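Local structure of Beta/alpha-amylase (Paenibacillus polymyxa, 3VOC) at residues Pro167-Ala172 with Leu283-Asn288; Ala210-Lys215 with Asn238-Lys243; Gly295-Gln298 with Asp304-Arg307. The protein is the beta-amylase part of a secreted precursor and hydrolyses alpha-1,4-glucosidic linkages, releasing maltose from the non-reducing ends of starch chains. All blocks are in the same frame, centred on the assembly; numbering follows the deposited sequence.

All three contacts belong to the glycosyl hydrolase family 14 TIM barrel and involve what follows its fourth and fifth strands, 153-156 and 275-279. Contact 1 joins the loops after these two strands, and contact 2 falls within the chain that runs between its halves, where helix 205-212 meets the start of helix 240-268. Contact 3 comes next in sequence, between helices 295-300 and 305-315. Contacts 1 and 3 have centres about 12 Å apart and touch, Trp-285 O lying 2.7 Å from Thr-296 OG1, a probable hydrogen bond. Contact 2 is peripheral, its centre about 26 Å from that of contact 1 and 19 Å from that of contact 3, away from the residues that probably bind substrate.

Contact 1: Pro167-Ala172 with Leu283-Asn288; sequences PSYYPA and LHWQMN
Trp-285 drives the outer edge of its indole into the face of Tyr-169 in a T-shaped stack, with the six-membered ring and the phenol ring at 90° and their centroids 5.1 Å apart. The leading atoms are CZ2 and CH2: Trp-285 CZ2 lies 4.0 Å from Tyr-169 CG, while Trp-285 CH2 stands over the middle of the phenol ring, 3.9 Å from Tyr-169 CZ. Both aromatic side chains take the less common first torsion, with CG between the backbone N and the carbonyl carbon (chi1 72° for Tyr-169 and 60° for Trp-285), and from there the two rings reach across between backbones that stay well apart. Leu-283 adds a single methyl, CD2, which comes obliquely to the CD1-CE1 side of the phenol and lies 3.6 Å from Tyr-169 CE1. No hydrogen bond crosses the contact; the indole is tethered elsewhere, through NE1 to the carbonyl of Gly-179, and a second edge-to-face partner, Tyr-177, adds to its aromatic surroundings. Within its own segment Trp-285 also sets CE3 over the face of the His-284 imidazole, whose ND1 is hydrogen-bonded to Ser-336 OG. His-284 probably binds substrate, and the Tyr-169 side chain is about 5 Å from that of Glu-163, the predicted proton donor. The aromatic cluster thus joins the loops after strands 153-156 and 275-279 beside the active site of a family 14 TIM barrel.

Contact 2: Ala210-Lys215 with Asn238-Lys243; sequences AAWGTK and NSAYGK
Trp-212, the last residue of helix 205-212, lays its indole against the first turn of helix 240-268, a helix-to-helix contact in the long excursion between the fourth and fifth strands of the TIM barrel. From CB, chi1 of -70° sets CG anti to the carbonyl carbon, and chi2 of -9° then turns one indole face to Tyr-241. Trp-212 CG lies 3.9 Å from Tyr-241 CB. Trp-212 CD1 faces the backbone, near Tyr-241 N and CA, and meets the methyl CB of Ala-240 at 4.1 Å. The whole five-membered ring sits under Tyr-241 CA, a CH-pi contact with CA 3.6 Å from the ring centroid. NE1 looks past this contact to a hydrogen bond with Asp-244 OD2, one turn farther along the second helix. Beyond CD2 and CE2, the six-membered ring receives the edge of the phenol in a T-shaped stack, planes at 81°: Tyr-241 CD1 comes down over it, 3.6 Å from Trp-212 CZ3 and only slightly farther from CH2, CE3 and CZ2. Tyr-241 OH is held by Asn-223 O. Ser-239 N-caps the second helix, its OG accepting from Gly-242 N at 2.8 Å. Between the backbones one water bridges the helix ends: it donates to Trp-212 O at 2.6 Å and accepts from Tyr-241 N at 3.0 Å.

Contact 3: Gly295-Gln298 with Asp304-Arg307; sequences GTEQ and DYNR. With EDO (1,2-ethanediol), chain E.
A single short hydrogen bond carries this contact between side chains: Tyr-305 OH donates to Glu-297 OE1 over 2.6 Å, reaching the anti lone pair, the one turned away from the other carboxylate oxygen. It spans helices 295-300 and 305-315, consecutive elements after the fifth strand of the TIM barrel. OE1 also lies at the edge of the phenol, near its plane and 3.2 Å from Tyr-305 CE2; carboxylate and ring are turned 32° from each other. Glu-297 brings its carboxylate there with CG anti to the carbonyl carbon (chi1 -68°) and an extended chain beyond, which meets the tyrosine side chain at about a right angle. Its other oxygen, OE2, is bonded to His-294 ND1, so both carboxylate oxygens are engaged and rotation of the group is restricted. These two partners would be expected to stabilise the ionised form. Leu-341 of helix 338-352 packs against both side chains. Asp-304 OD1 caps the N-terminus of the second helix, accepting from Arg-307 N at 3.0 Å, the donor standing well above the carboxylate plane; the guanidinium of Arg-307, separately, forms a salt bridge with Glu-254 of helix 240-268. An ethanediol, probably from the crystallisation liquor, sits beside the contact, its C2 3.5 Å from Tyr-305 CE2, and its O1 accepts a weak hydrogen bond from Gln-298 NE2 at 3.3 Å.

Contact 1: Pro167-Ala172 with Leu283-Asn288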
loop_
_atom_site.group_PDB
_atom_site.type_symbol
_atom_site.label_atom_id
_atom_site.label_comp_id
_atom_site.label_asym_id
_atom_site.label_seq_id
_atom_site.Cartn_x
_atom_site.Cartn_y
_atom_site.Cartn_z
ATOM N N PRO A 167 -5.838 5.452 6.454
ATOM C CA PRO A 167 -6.646 6.100 5.420
ATOM C C PRO A 167 -6.699 7.621 5.647
ATOM O O PRO A 167 -7.774 8.203 5.845
ATOM C CB PRO A 167 -8.021 5.477 5.623
ATOM C CG PRO A 167 -8.088 5.254 7.124
ATOM C CD PRO A 167 -6.684 4.758 7.452
ATOM N N SER A 168 -5.533 8.242 5.596
ATOM C CA SER A 168 -5.343 9.584 6.134
ATOM C C SER A 168 -5.826 10.681 5.200
ATOM O O SER A 168 -6.117 11.784 5.656
ATOM C CB SER A 168 -3.866 9.796 6.455
ATOM O OG SER A 168 -3.081 9.550 5.300
ATOM N N TYR A 169 -5.878 10.388 3.903
ATOM C CA TYR A 169 -6.383 11.353 2.927
ATOM C C TYR A 169 -7.510 10.711 2.108
ATOM O O TYR A 169 -7.320 9.678 1.457
ATOM C CB TYR A 169 -5.238 11.927 2.061
ATOM C CG TYR A 169 -4.647 10.953 1.044
ATOM C CD1 TYR A 169 -3.650 10.028 1.399
ATOM C CD2 TYR A 169 -5.095 10.966 -0.278
ATOM C CE1 TYR A 169 -3.129 9.131 0.439
ATOM C CE2 TYR A 169 -4.586 10.100 -1.225
ATOM C CZ TYR A 169 -3.608 9.189 -0.870
ATOM O OH TYR A 169 -3.134 8.353 -1.848
ATOM N N TYR A 170 -8.689 11.329 2.150
ATOM C CA TYR A 170 -9.902 10.669 1.663
ATOM C C TYR A 170 -10.909 11.730 1.233
ATOM O O TYR A 170 -11.434 12.469 2.084
ATOM C CB TYR A 170 -10.485 9.795 2.771
ATOM C CG TYR A 170 -11.455 8.711 2.334
ATOM C CD1 TYR A 170 -11.073 7.729 1.418
ATOM C CD2 TYR A 170 -12.738 8.634 2.894
ATOM C CE1 TYR A 170 -11.959 6.724 1.037
ATOM C CE2 TYR A 170 -13.637 7.630 2.512
ATOM C CZ TYR A 170 -13.237 6.678 1.593
ATOM O OH TYR A 170 -14.093 5.655 1.234
ATOM N N PRO A 171 -11.168 11.819 -0.088
ATOM C CA PRO A 171 -12.075 12.849 -0.620
ATOM C C PRO A 171 -13.408 12.892 0.124
ATOM O O PRO A 171 -13.887 13.980 0.467
ATOM C CB PRO A 171 -12.254 12.438 -2.084
ATOM C CG PRO A 171 -10.913 11.810 -2.445
ATOM C CD PRO A 171 -10.458 11.089 -1.161
ATOM N N ALA A 172 -13.981 11.724 0.429
ATOM C CA ALA A 172 -15.288 11.683 1.075
ATOM C C ALA A 172 -15.278 12.210 2.500
ATOM O O ALA A 172 -16.335 12.552 3.033
ATOM C CB ALA A 172 -15.912 10.267 1.000
ATOM N N LEU A 283 3.722 9.624 -0.071
ATOM C CA LEU A 283 2.992 10.765 0.476
ATOM C C LEU A 283 3.867 12.010 0.305
ATOM O O LEU A 283 4.411 12.562 1.269
ATOM C CB LEU A 283 2.587 10.479 1.927
ATOM C CG LEU A 283 1.672 9.243 2.096
ATOM C CD1 LEU A 283 1.504 8.903 3.571
ATOM C CD2 LEU A 283 0.283 9.520 1.462
ATOM N N HIS A 284 4.009 12.403 -0.963
ATOM C CA HIS A 284 5.045 13.310 -1.436
ATOM C C HIS A 284 4.734 14.797 -1.222
ATOM O O HIS A 284 5.598 15.641 -1.451
ATOM C CB HIS A 284 5.335 13.058 -2.931
ATOM C CG HIS A 284 4.135 13.225 -3.821
ATOM N ND1 HIS A 284 3.686 14.459 -4.250
ATOM C CD2 HIS A 284 3.291 12.312 -4.359
ATOM C CE1 HIS A 284 2.611 14.299 -5.002
ATOM N NE2 HIS A 284 2.347 13.006 -5.082
ATOM N N TRP A 285 3.518 15.111 -0.794
ATOM C CA TRP A 285 3.123 16.517 -0.641
ATOM C C TRP A 285 3.187 16.973 0.815
ATOM O O TRP A 285 3.137 16.145 1.730
ATOM C CB TRP A 285 1.755 16.768 -1.278
ATOM C CG TRP A 285 0.596 15.978 -0.735
ATOM C CD1 TRP A 285 -0.369 16.430 0.120
ATOM C CD2 TRP A 285 0.229 14.625 -1.072
ATOM N NE1 TRP A 285 -1.290 15.434 0.359
ATOM C CE2 TRP A 285 -0.951 14.323 -0.364
ATOM C CE3 TRP A 285 0.792 13.639 -1.897
ATOM C CZ2 TRP A 285 -1.582 13.070 -0.442
ATOM C CZ3 TRP A 285 0.161 12.381 -1.977
ATOM C CH2 TRP A 285 -1.009 12.117 -1.247
ATOM N N GLN A 286 3.335 18.284 1.028
ATOM C CA GLN A 286 3.636 18.851 2.363
ATOM C C GLN A 286 4.950 18.350 2.977
ATOM O O GLN A 286 5.152 18.427 4.195
ATOM C CB GLN A 286 2.465 18.658 3.340
ATOM C CG GLN A 286 1.119 19.146 2.797
ATOM C CD GLN A 286 1.148 20.609 2.349
ATOM O OE1 GLN A 286 2.078 21.353 2.659
ATOM N NE2 GLN A 286 0.135 21.015 1.596
ATOM N N MET A 287 5.856 17.848 2.139
ATOM C CA MET A 287 7.138 17.394 2.642
ATOM C C MET A 287 7.933 18.551 3.250
ATOM O O MET A 287 8.452 18.422 4.358
ATOM C CB MET A 287 7.960 16.689 1.542
ATOM C CG MET A 287 7.463 15.265 1.223
ATOM S SD MET A 287 8.324 14.599 -0.222
ATOM C CE MET A 287 9.985 14.378 0.443
ATOM N N ASN A 288 8.024 19.673 2.537
ATOM C CA ASN A 288 8.836 20.799 3.006
ATOM C C ASN A 288 8.020 22.038 3.399
ATOM O O ASN A 288 8.539 23.145 3.383
ATOM C CB ASN A 288 9.919 21.174 1.970
ATOM C CG ASN A 288 9.327 21.595 0.653
ATOM O OD1 ASN A 288 8.399 20.957 0.160
ATOM N ND2 ASN A 288 9.861 22.670 0.062
#

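Contact 2: Ala210-Lys215 with Asn238-Lys243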
loop_
_atom_site.group_PDB
_atom_site.type_symbol
_atom_site.label_atom_id
_atom_site.label_comp_id
_atom_site.label_asym_id
_atom_site.label_seq_id
_atom_site.Cartn_x
_atom_site.Cartn_y
_atom_site.Cartn_z
ATOM N N ALA A 210 5.297 11.717 34.186
ATOM C CA ALA A 210 6.739 11.945 34.398
ATOM C C ALA A 210 7.490 12.057 33.069
ATOM O O ALA A 210 8.377 12.898 32.909
ATOM C CB ALA A 210 7.345 10.827 35.265
ATOM N N ALA A 211 7.111 11.213 32.108
ATOM C CA ALA A 211 7.774 11.189 30.803
ATOM C C ALA A 211 7.344 12.338 29.909
ATOM O O ALA A 211 8.147 12.825 29.089
ATOM C CB ALA A 211 7.501 9.872 30.098
ATOM N N TRP A 212 6.084 12.754 30.030
ATOM C CA TRP A 212 5.546 13.741 29.104
ATOM C C TRP A 212 5.481 15.171 29.633
ATOM O O TRP A 212 5.294 16.093 28.854
ATOM C CB TRP A 212 4.142 13.361 28.673
ATOM C CG TRP A 212 4.037 12.173 27.783
ATOM C CD1 TRP A 212 5.054 11.483 27.172
ATOM C CD2 TRP A 212 2.822 11.552 27.372
ATOM N NE1 TRP A 212 4.530 10.453 26.409
ATOM C CE2 TRP A 212 3.166 10.477 26.512
ATOM C CE3 TRP A 212 1.473 11.805 27.636
ATOM C CZ2 TRP A 212 2.201 9.644 25.929
ATOM C CZ3 TRP A 212 0.512 10.964 27.070
ATOM C CH2 TRP A 212 0.885 9.901 26.223
ATOM N N GLY A 213 5.597 15.342 30.946
ATOM C CA GLY A 213 5.476 16.683 31.565
ATOM C C GLY A 213 4.028 17.088 31.748
ATOM O O GLY A 213 3.710 18.260 31.969
ATOM N N THR A 214 3.139 16.108 31.675
ATOM C CA THR A 214 1.715 16.361 31.725
ATOM C C THR A 214 1.210 16.240 33.166
ATOM O O THR A 214 1.966 15.821 34.046
ATOM C CB THR A 214 0.983 15.373 30.799
ATOM O OG1 THR A 214 1.469 14.058 31.068
ATOM C CG2 THR A 214 1.273 15.716 29.318
ATOM N N LYS A 215 -0.054 16.598 33.390
ATOM C CA LYS A 215 -0.656 16.565 34.729
ATOM C C LYS A 215 -1.965 15.789 34.733
ATOM O O LYS A 215 -2.889 16.145 35.466
ATOM C CB LYS A 215 -0.943 17.982 35.273
ATOM C CG LYS A 215 0.085 19.056 34.979
ATOM C CD LYS A 215 1.315 18.928 35.841
ATOM C CE LYS A 215 2.143 20.213 35.755
ATOM N NZ LYS A 215 3.499 19.995 36.276
ATOM N N ASN A 238 7.827 17.781 18.407
ATOM C CA ASN A 238 9.083 17.781 19.146
ATOM C C ASN A 238 8.964 17.331 20.595
ATOM O O ASN A 238 9.986 17.076 21.250
ATOM C CB ASN A 238 9.707 19.179 19.118
ATOM C CG ASN A 238 10.557 19.406 17.902
ATOM O OD1 ASN A 238 11.089 18.457 17.312
ATOM N ND2 ASN A 238 10.716 20.670 17.522
ATOM N N SER A 239 7.736 17.254 21.106
ATOM C CA SER A 239 7.517 16.889 22.507
ATOM C C SER A 239 7.691 15.386 22.723
ATOM O O SER A 239 7.542 14.588 21.792
ATOM C CB SER A 239 6.123 17.320 22.982
ATOM O OG SER A 239 5.106 16.560 22.345
ATOM N N ALA A 240 7.997 15.014 23.959
ATOM C CA ALA A 240 8.028 13.609 24.338
ATOM C C ALA A 240 6.678 12.971 23.987
ATOM O O ALA A 240 6.635 11.887 23.404
ATOM C CB ALA A 240 8.360 13.447 25.821
ATOM N N TYR A 241 5.585 13.671 24.294
ATOM C CA TYR A 241 4.250 13.141 23.999
ATOM C C TYR A 241 4.078 12.880 22.499
ATOM O O TYR A 241 3.617 11.812 22.089
ATOM C CB TYR A 241 3.153 14.102 24.483
ATOM C CG TYR A 241 1.849 13.910 23.727
ATOM C CD1 TYR A 241 0.996 12.837 24.021
ATOM C CD2 TYR A 241 1.472 14.798 22.714
ATOM C CE1 TYR A 241 -0.203 12.643 23.300
ATOM C CE2 TYR A 241 0.281 14.611 21.989
ATOM C CZ TYR A 241 -0.541 13.536 22.283
ATOM O OH TYR A 241 -1.716 13.383 21.568
ATOM N N GLY A 242 4.432 13.872 21.690
ATOM C CA GLY A 242 4.261 13.782 20.238
ATOM C C GLY A 242 5.075 12.660 19.618
ATOM O O GLY A 242 4.595 11.960 18.712
ATOM N N LYS A 243 6.299 12.478 20.113
ATOM C CA LYS A 243 7.143 11.378 19.665
ATOM C C LYS A 243 6.569 10.033 20.078
ATOM O O LYS A 243 6.584 9.104 19.292
ATOM C CB LYS A 243 8.588 11.516 20.172
ATOM C CG LYS A 243 9.379 12.642 19.500
ATOM C CD LYS A 243 10.724 12.885 20.205
ATOM C CE LYS A 243 11.739 13.546 19.261
ATOM N NZ LYS A 243 11.192 14.761 18.574
HETATM O O HOH W 1 5.738 15.887 26.299
#

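Contact 3: Gly295-Gln298 with Asp304-Arg307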
loop_
_atom_site.group_PDB
_atom_site.type_symbol
_atom_site.label_atom_id
_atom_site.label_comp_id
_atom_site.label_asym_id
_atom_site.label_seq_id
_atom_site.Cartn_x
_atom_site.Cartn_y
_atom_site.Cartn_z
ATOM N N GLY A 295 3.914 16.592 7.079
ATOM C CA GLY A 295 2.603 16.433 7.697
ATOM C C GLY A 295 1.782 15.324 7.068
ATOM O O GLY A 295 1.064 14.603 7.776
ATOM N N THR A 296 1.908 15.161 5.751
ATOM C CA THR A 296 1.134 14.130 5.023
ATOM C C THR A 296 1.611 12.713 5.376
ATOM O O THR A 296 0.807 11.824 5.698
ATOM C CB THR A 296 1.189 14.368 3.512
ATOM O OG1 THR A 296 0.887 15.750 3.240
ATOM C CG2 THR A 296 0.198 13.456 2.758
ATOM N N GLU A 297 2.927 12.529 5.295
ATOM C CA GLU A 297 3.581 11.287 5.676
ATOM C C GLU A 297 3.227 10.892 7.110
ATOM O O GLU A 297 2.906 9.733 7.373
ATOM C CB GLU A 297 5.095 11.438 5.542
ATOM C CG GLU A 297 5.579 11.587 4.109
ATOM C CD GLU A 297 6.965 12.228 4.004
ATOM O OE1 GLU A 297 7.951 11.484 3.848
ATOM O OE2 GLU A 297 7.061 13.484 4.047
ATOM N N GLN A 298 3.290 11.847 8.035
ATOM C CA GLN A 298 3.000 11.558 9.440
ATOM C C GLN A 298 1.543 11.107 9.651
ATOM O O GLN A 298 1.294 10.110 10.356
ATOM C CB GLN A 298 3.377 12.753 10.327
ATOM C CG GLN A 298 4.907 12.862 10.472
ATOM C CD GLN A 298 5.412 14.143 11.098
ATOM O OE1 GLN A 298 4.654 14.950 11.628
ATOM N NE2 GLN A 298 6.730 14.336 11.029
ATOM N N ASP A 304 9.229 7.254 10.872
ATOM C CA ASP A 304 10.641 6.871 10.820
ATOM C C ASP A 304 10.786 5.821 9.718
ATOM O O ASP A 304 10.472 4.636 9.919
ATOM C CB ASP A 304 11.083 6.350 12.218
ATOM C CG ASP A 304 12.531 5.843 12.266
ATOM O OD1 ASP A 304 13.174 5.653 11.214
ATOM O OD2 ASP A 304 13.016 5.596 13.397
ATOM N N TYR A 305 11.265 6.254 8.550
ATOM C CA TYR A 305 11.402 5.333 7.424
ATOM C C TYR A 305 12.472 4.273 7.684
ATOM O O TYR A 305 12.356 3.148 7.199
ATOM C CB TYR A 305 11.746 6.080 6.139
ATOM C CG TYR A 305 10.603 6.836 5.518
ATOM C CD1 TYR A 305 9.419 6.188 5.156
ATOM C CD2 TYR A 305 10.718 8.193 5.254
ATOM C CE1 TYR A 305 8.372 6.885 4.577
ATOM C CE2 TYR A 305 9.676 8.896 4.674
ATOM C CZ TYR A 305 8.506 8.236 4.341
ATOM O OH TYR A 305 7.471 8.937 3.754
ATOM N N ASN A 306 13.519 4.619 8.434
ATOM C CA ASN A 306 14.548 3.609 8.735
ATOM C C ASN A 306 13.896 2.433 9.465
ATOM O O ASN A 306 14.124 1.277 9.141
ATOM C CB ASN A 306 15.692 4.178 9.596
ATOM C CG ASN A 306 16.649 5.068 8.808
ATOM O OD1 ASN A 306 17.166 4.689 7.745
ATOM N ND2 ASN A 306 16.920 6.246 9.349
ATOM N N ARG A 307 13.078 2.748 10.464
ATOM C CA ARG A 307 12.450 1.716 11.264
ATOM C C ARG A 307 11.397 0.962 10.468
ATOM O O ARG A 307 11.263 -0.242 10.617
ATOM C CB ARG A 307 11.793 2.324 12.494
ATOM C CG ARG A 307 11.591 1.325 13.613
ATOM C CD ARG A 307 10.997 2.039 14.810
ATOM N NE ARG A 307 9.537 2.068 14.730
ATOM C CZ ARG A 307 8.765 2.866 15.457
ATOM N NH1 ARG A 307 9.312 3.753 16.278
ATOM N NH2 ARG A 307 7.442 2.784 15.356
HETATM C C1 EDO E . 8.059 11.529 7.812
HETATM O O1 EDO E . 7.916 11.821 9.204
HETATM C C2 EDO E . 9.357 10.767 7.617
HETATM O O2 EDO E . 10.432 11.710 7.723
#